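Local coordinates for protein Amy13K (PDB 6B3P) that binds starch-derived maltooligosaccharides through two family 26 carbohydrate-binding modules, probably holding starch close to the cell-surface alpha-amylase of a human gut bacterium, at residues D158-F163 with V180-T185; G12-A17 with N62-G67; G113-N118 with G138-A143. All blocks are in the same frame, centred on the assembly; numbering follows the deposited sequence.

Interaction 1: residues D158-F163 with V180-T185; sequences DVKQNF and VSVTST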
# COMPACT_ATOMS: atom_id res chain seq x y z
N ASP A 158 0.65 -14.73 4.28
CA ASP A 158 0.06 -14.85 5.61
C ASP A 158 0.86 -14.07 6.65
O ASP A 158 0.34 -13.74 7.72
CB ASP A 158 -0.04 -16.32 6.03
CG ASP A 158 -1.00 -17.11 5.16
OD1 ASP A 158 -1.66 -16.51 4.30
OD2 ASP A 158 -1.09 -18.34 5.35
N VAL A 159 2.11 -13.78 6.33
CA VAL A 159 3.00 -13.06 7.23
C VAL A 159 3.63 -11.86 6.54
O VAL A 159 3.64 -11.76 5.31
CB VAL A 159 4.12 -13.98 7.78
CG1 VAL A 159 3.51 -15.15 8.54
CG2 VAL A 159 5.03 -14.47 6.65
N LYS A 160 4.14 -10.94 7.35
CA LYS A 160 4.69 -9.68 6.87
C LYS A 160 6.16 -9.85 6.47
O LYS A 160 7.06 -9.48 7.22
CB LYS A 160 4.55 -8.62 7.95
CG LYS A 160 4.90 -7.22 7.52
CD LYS A 160 4.63 -6.27 8.68
CE LYS A 160 5.21 -4.90 8.43
NZ LYS A 160 6.70 -4.92 8.41
N GLN A 161 6.38 -10.40 5.28
CA GLN A 161 7.73 -10.71 4.82
C GLN A 161 8.12 -9.91 3.59
O GLN A 161 7.40 -9.91 2.59
CB GLN A 161 7.86 -12.20 4.53
CG GLN A 161 9.30 -12.66 4.29
CD GLN A 161 9.49 -14.14 4.52
OE1 GLN A 161 9.05 -14.69 5.53
NE2 GLN A 161 10.15 -14.80 3.57
N ASN A 162 9.26 -9.22 3.67
CA ASN A 162 9.81 -8.53 2.52
C ASN A 162 10.22 -9.54 1.46
O ASN A 162 10.49 -10.70 1.76
CB ASN A 162 11.02 -7.68 2.93
CG ASN A 162 10.66 -6.58 3.91
OD1 ASN A 162 9.49 -6.21 4.04
ND2 ASN A 162 11.66 -6.04 4.59
N PHE A 163 10.24 -9.10 0.21
CA PHE A 163 10.66 -9.95 -0.89
C PHE A 163 11.19 -9.08 -2.03
O PHE A 163 11.25 -7.86 -1.91
CB PHE A 163 9.50 -10.82 -1.37
CG PHE A 163 8.30 -10.05 -1.84
CD1 PHE A 163 7.37 -9.59 -0.93
CD2 PHE A 163 8.11 -9.78 -3.18
CE1 PHE A 163 6.26 -8.88 -1.35
CE2 PHE A 163 7.00 -9.08 -3.61
CZ PHE A 163 6.07 -8.62 -2.69
N VAL A 180 11.18 -5.13 -2.24
CA VAL A 180 9.88 -4.73 -1.70
C VAL A 180 9.87 -4.80 -0.18
O VAL A 180 9.98 -5.87 0.41
CB VAL A 180 8.75 -5.62 -2.26
CG1 VAL A 180 7.39 -5.22 -1.68
CG2 VAL A 180 8.72 -5.54 -3.79
N SER A 181 9.73 -3.63 0.45
CA SER A 181 9.49 -3.56 1.89
C SER A 181 7.99 -3.54 2.15
O SER A 181 7.30 -2.59 1.79
CB SER A 181 10.14 -2.32 2.49
OG SER A 181 11.55 -2.38 2.39
N VAL A 182 7.49 -4.61 2.77
CA VAL A 182 6.08 -4.69 3.14
C VAL A 182 5.86 -3.92 4.44
O VAL A 182 6.32 -4.34 5.50
CB VAL A 182 5.60 -6.15 3.29
CG1 VAL A 182 4.12 -6.21 3.63
CG2 VAL A 182 5.89 -6.93 2.01
N THR A 183 5.17 -2.79 4.34
CA THR A 183 5.00 -1.87 5.47
C THR A 183 3.58 -1.92 6.04
O THR A 183 3.29 -1.24 7.03
CB THR A 183 5.31 -0.43 5.05
OG1 THR A 183 4.53 -0.08 3.90
CG2 THR A 183 6.79 -0.29 4.71
N SER A 184 2.72 -2.72 5.43
CA SER A 184 1.34 -2.85 5.89
C SER A 184 0.64 -3.99 5.18
O SER A 184 1.21 -4.61 4.28
CB SER A 184 0.57 -1.54 5.66
OG SER A 184 0.17 -1.43 4.31
N THR A 185 -0.60 -4.26 5.57
CA THR A 185 -1.39 -5.33 4.95
C THR A 185 -1.88 -4.97 3.55
O THR A 185 -2.42 -5.82 2.84
CB THR A 185 -2.61 -5.69 5.82
OG1 THR A 185 -3.37 -4.51 6.11
CG2 THR A 185 -2.17 -6.33 7.13
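F163 and V180 form an antiparallel hydrogen-bonded pair. The bond from V180 N to F163 O is 2.8 Å long, while F163 N returns a longer one, 3.2 Å, to V180 O. Beyond this pair the ladder stops and side chains take over the polar work. The amide oxygen of N162 stands in for a backbone carbonyl: OD1 accepts from V182 N at 2.9 Å, with the N-H arriving from above the amide plane, 37° out of it. A long, flexible lysine suits the next place. Its chain is extended as far as CE and bends at the last torsion (chi4 -67°), bringing K160 NZ to V182 O at 3.0 Å. The same ammonium makes a salt bridge with E82, on strand 82-87 of the eight-stranded sheet.

These bonds join the start of inner strand 163-168 to the end of edge strand 178-180 in the second starch-binding module of family CBM26, a beta-sandwich.

The apolar contacts gather round the F163 ring. V180 sets CB over its centre, 4.0 Å from the centroid, a CH-pi contact that a flat ring and a branched side chain make well. V182 CG2 meets F163 CE1 obliquely at 3.9 Å. Strand 101-108 adds to this cluster, with I105 touching V180 and T103 touching V182.

Interaction 2: residues G12-A17 with N62-G67; sequences GDDVAA and NDDGHG. With FMT (formic acid), chain P.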
# COMPACT_ATOMS: atom_id res chain seq x y z
N GLY A 12 -20.76 5.52 9.07
CA GLY A 12 -21.26 5.46 7.71
C GLY A 12 -20.16 5.14 6.72
O GLY A 12 -19.05 4.79 7.12
N ASP A 13 -20.46 5.25 5.42
CA ASP A 13 -19.52 4.83 4.39
C ASP A 13 -18.63 5.96 3.86
O ASP A 13 -17.81 5.75 2.96
CB ASP A 13 -20.28 4.18 3.22
CG ASP A 13 -21.23 5.15 2.51
OD1 ASP A 13 -21.14 6.37 2.74
OD2 ASP A 13 -22.06 4.67 1.71
N ASP A 14 -18.81 7.16 4.40
CA ASP A 14 -17.97 8.30 4.04
C ASP A 14 -17.25 8.81 5.28
O ASP A 14 -17.80 9.57 6.08
CB ASP A 14 -18.81 9.42 3.41
CG ASP A 14 -17.96 10.57 2.90
OD1 ASP A 14 -16.76 10.35 2.65
OD2 ASP A 14 -18.50 11.68 2.72
N VAL A 15 -16.00 8.37 5.43
CA VAL A 15 -15.21 8.68 6.62
C VAL A 15 -13.81 9.13 6.25
O VAL A 15 -13.32 8.86 5.16
CB VAL A 15 -15.11 7.45 7.55
CG1 VAL A 15 -16.46 7.17 8.19
CG2 VAL A 15 -14.62 6.23 6.78
N ALA A 16 -13.17 9.84 7.18
CA ALA A 16 -11.84 10.38 6.96
C ALA A 16 -11.03 10.34 8.26
O ALA A 16 -11.59 10.21 9.35
CB ALA A 16 -11.92 11.80 6.43
N ALA A 17 -9.72 10.44 8.11
CA ALA A 17 -8.80 10.49 9.25
C ALA A 17 -8.12 11.85 9.30
O ALA A 17 -7.43 12.24 8.35
CB ALA A 17 -7.77 9.37 9.15
N ASN A 62 -13.61 10.59 11.66
CA ASN A 62 -14.79 11.41 11.46
C ASN A 62 -15.55 10.98 10.21
O ASN A 62 -15.06 10.15 9.44
CB ASN A 62 -14.39 12.89 11.36
CG ASN A 62 -13.47 13.17 10.19
OD1 ASN A 62 -13.87 13.06 9.03
ND2 ASN A 62 -12.22 13.55 10.49
N ASP A 63 -16.74 11.54 9.99
CA ASP A 63 -17.54 11.19 8.81
C ASP A 63 -17.30 12.17 7.66
O ASP A 63 -18.23 12.55 6.95
CB ASP A 63 -19.04 11.12 9.17
CG ASP A 63 -19.59 12.43 9.71
OD1 ASP A 63 -18.84 13.43 9.79
OD2 ASP A 63 -20.78 12.45 10.07
N ASP A 64 -16.05 12.58 7.51
CA ASP A 64 -15.59 13.33 6.34
C ASP A 64 -16.30 14.68 6.17
O ASP A 64 -16.68 15.05 5.06
CB ASP A 64 -15.77 12.49 5.08
CG ASP A 64 -14.82 12.90 3.95
OD1 ASP A 64 -13.95 13.76 4.18
OD2 ASP A 64 -14.94 12.34 2.84
N GLY A 65 -16.47 15.41 7.27
CA GLY A 65 -16.96 16.77 7.21
C GLY A 65 -18.47 16.93 7.33
O GLY A 65 -19.00 17.97 6.97
N HIS A 66 -19.14 15.90 7.85
CA HIS A 66 -20.60 15.91 7.93
C HIS A 66 -21.12 15.89 9.37
O HIS A 66 -22.22 15.39 9.63
CB HIS A 66 -21.17 14.72 7.14
CG HIS A 66 -20.97 14.83 5.66
ND1 HIS A 66 -20.06 14.06 4.97
CD2 HIS A 66 -21.55 15.65 4.74
CE1 HIS A 66 -20.10 14.38 3.69
NE2 HIS A 66 -20.99 15.35 3.52
N GLY A 67 -20.33 16.44 10.29
CA GLY A 67 -20.83 16.80 11.61
C GLY A 67 -20.55 15.84 12.75
O GLY A 67 -20.90 16.14 13.89
C FMT P . -17.47 17.84 11.16
O1 FMT P . -17.59 18.01 9.96
O2 FMT P . -17.34 18.79 11.92
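A16 and N62 pair as an antiparallel hydrogen-bonded couple where strand 57-62 ends beside strand 16-20, in the beta-sandwich of the first CBM26 module. A16 N reaches N62 O at 3.0 Å, and N62 N answers to A16 O at 3.1 Å. After N62 the chain enters an Asx turn, and D63 and D64 stay against D14 and V15.

Side-chain-to-backbone bonds shape that turn. With its first torsion at 62°, N62 leans the amide forward over the turn, and OD1 takes D64 N at 2.7 Å on a lone pair, in the plane of the amide. The other end of the amide, ND2, donates to P31 O, so both ends of the group are fixed. N62 also touches W30 and Q69 of the glycan pocket. D63 follows with an Asx motif, its OD1 accepting H66 N from above the carboxylate plane as well as N68 N. Short acidic and amide side chains suit such a loop, since they reach nearby N-H groups without a long arm. G65 adopts a conformation in which a side chain would press against the preceding carbonyl oxygen.

Two carboxylates meet across the contact. D14 crosses D64 at about a right angle, the planes 76° apart. D14 OD1 lies 2.7 Å from D64 OD2, and an acid group probably holds a proton. D64 OD2 has a hydrogen bond with T34 OG1. The small methyl of A16 leaves room for D64 to lie beside it.

G67 N bonds O1 of a formic acid, probably from the crystallisation liquor, at 3.2 Å. The imidazole of H66 is held through ND1, which donates to D63 O, and its CE1 edge approaches D14 OD2 at 3.3 Å.

Interaction 3: residues G113-N118 with G138-A143; sequences GSTIYN and GGQISA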
# COMPACT_ATOMS: atom_id res chain seq x y z
N GLY A 113 7.04 -4.44 -25.55
CA GLY A 113 6.00 -5.35 -25.98
C GLY A 113 4.77 -5.33 -25.09
O GLY A 113 4.62 -4.44 -24.25
N SER A 114 3.89 -6.31 -25.28
CA SER A 114 2.62 -6.37 -24.57
C SER A 114 2.51 -7.62 -23.71
O SER A 114 1.52 -7.82 -23.00
CB SER A 114 1.46 -6.31 -25.57
OG SER A 114 1.45 -7.45 -26.42
N THR A 115 3.53 -8.48 -23.78
CA THR A 115 3.62 -9.66 -22.93
C THR A 115 4.63 -9.40 -21.82
O THR A 115 5.84 -9.42 -22.05
CB THR A 115 4.02 -10.91 -23.72
OG1 THR A 115 5.19 -10.63 -24.51
CG2 THR A 115 2.89 -11.36 -24.63
N ILE A 116 4.11 -9.16 -20.62
CA ILE A 116 4.94 -8.79 -19.48
C ILE A 116 4.90 -9.87 -18.41
O ILE A 116 3.86 -10.49 -18.18
CB ILE A 116 4.49 -7.45 -18.86
CG1 ILE A 116 4.37 -6.38 -19.95
CG2 ILE A 116 5.46 -7.00 -17.77
CD1 ILE A 116 5.66 -6.08 -20.69
N TYR A 117 6.04 -10.09 -17.76
CA TYR A 117 6.17 -11.09 -16.71
C TYR A 117 6.66 -10.45 -15.42
O TYR A 117 7.31 -9.41 -15.44
CB TYR A 117 7.15 -12.19 -17.14
CG TYR A 117 6.72 -12.98 -18.35
CD1 TYR A 117 6.96 -12.51 -19.63
CD2 TYR A 117 6.09 -14.21 -18.21
CE1 TYR A 117 6.57 -13.24 -20.74
CE2 TYR A 117 5.70 -14.94 -19.31
CZ TYR A 117 5.95 -14.45 -20.58
OH TYR A 117 5.56 -15.18 -21.68
N ASN A 118 6.34 -11.09 -14.29
CA ASN A 118 6.95 -10.73 -13.02
C ASN A 118 7.60 -11.94 -12.38
O ASN A 118 6.94 -12.97 -12.16
CB ASN A 118 5.92 -10.13 -12.06
CG ASN A 118 6.54 -9.67 -10.75
OD1 ASN A 118 6.60 -10.42 -9.78
ND2 ASN A 118 7.02 -8.43 -10.74
N GLY A 138 9.32 -16.01 -14.79
CA GLY A 138 8.29 -15.85 -13.78
C GLY A 138 6.90 -16.06 -14.34
O GLY A 138 6.71 -16.85 -15.27
N GLY A 139 5.93 -15.34 -13.78
CA GLY A 139 4.54 -15.45 -14.21
C GLY A 139 4.11 -14.26 -15.05
O GLY A 139 4.50 -13.13 -14.78
N GLN A 140 3.28 -14.53 -16.05
CA GLN A 140 2.77 -13.46 -16.91
C GLN A 140 1.68 -12.68 -16.18
O GLN A 140 0.86 -13.27 -15.48
CB GLN A 140 2.23 -14.03 -18.23
CG GLN A 140 1.72 -12.96 -19.18
CD GLN A 140 1.31 -13.52 -20.53
OE1 GLN A 140 1.31 -14.73 -20.74
NE2 GLN A 140 0.96 -12.63 -21.45
N ILE A 141 1.68 -11.37 -16.36
CA ILE A 141 0.74 -10.49 -15.67
C ILE A 141 -0.11 -9.69 -16.65
O ILE A 141 0.32 -9.41 -17.77
CB ILE A 141 1.48 -9.53 -14.72
CG1 ILE A 141 2.48 -8.66 -15.49
CG2 ILE A 141 2.18 -10.33 -13.62
CD1 ILE A 141 3.17 -7.61 -14.64
N SER A 142 -1.31 -9.32 -16.21
CA SER A 142 -2.26 -8.62 -17.07
C SER A 142 -2.04 -7.11 -17.04
O SER A 142 -1.32 -6.59 -16.19
CB SER A 142 -3.69 -8.94 -16.64
OG SER A 142 -3.87 -10.34 -16.48
N ALA A 143 -2.66 -6.41 -17.99
CA ALA A 143 -2.56 -4.96 -18.07
C ALA A 143 -3.63 -4.30 -17.21
O ALA A 143 -4.72 -4.83 -17.02
CB ALA A 143 -2.68 -4.50 -19.51
O HOH W 1 1.48 -10.05 -20.37
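G138, just before strand 139-141, lies against N118, its CA 3.6 Å from N118 O in a CA-H...O contact. A side chain here would run into that same oxygen, and the backbone angles add a conflict with the preceding carbonyl, so a glycine fits both demands. G139 then closes a pair of backbone bonds with N118: N118 N gives to G139 O at 2.8 Å, and G139 N gives back to N118 O at 3.0 Å. N118 turns its amide away from this strand, where OD1 bonds Y155 OH.

Q140 faces Y117 in the non-hydrogen-bonded pair. Its CB lies 3.7 Å from Y117 CE2 and CG sits over one face of the ring, the aliphatic part of the glutamine serving as the apolar partner while the amide plane is turned 35° from the ring. Extended from its first torsion (chi1 -178°) onward, the chain carries NE2 toward T115, to a water at 2.8 Å. That water also accepts from I116 N and donates to I141 O, and so bridges the strands where their separation grows.

I141 donates through N to I116 O at 3.0 Å, nearly straight at 169°. On the opposite face from Y117 and Q140, its CD1 meets I116 CG2 and its CG2 approaches N118 CB, while Y151, V153 and F167 pack on the same isoleucine. A beta-branched, apolar residue suits this inward place. The alternation of inward isoleucine and outward glutamine is that of a strand with one face in the CBM26 sandwich core; 139-141 is the outermost strand of a sheet whose neighbouring strand 116-121 carries Y119 and W121 of the glycan pocket.

How the interactions relate
Interactions 1 and 3 belong to the second starch-binding module and interaction 2 to the first, its centre about 39 Å from that of interaction 3. The first and third hold opposite margins of one four-stranded sheet: 178-180 is its outer strand on one side and 139-141 on the other, and the centres of the two contacts are about 22 Å apart. Each contact mixes buried and exposed residues. In interactions 1 and 3 apolar groups face the sandwich interior and polar ones the solvent-exposed side, a lysine and asparagine in one, a glutamine and water in the other. Interaction 2 relies more on acids, an amide and an imidazole in a strand-end loop.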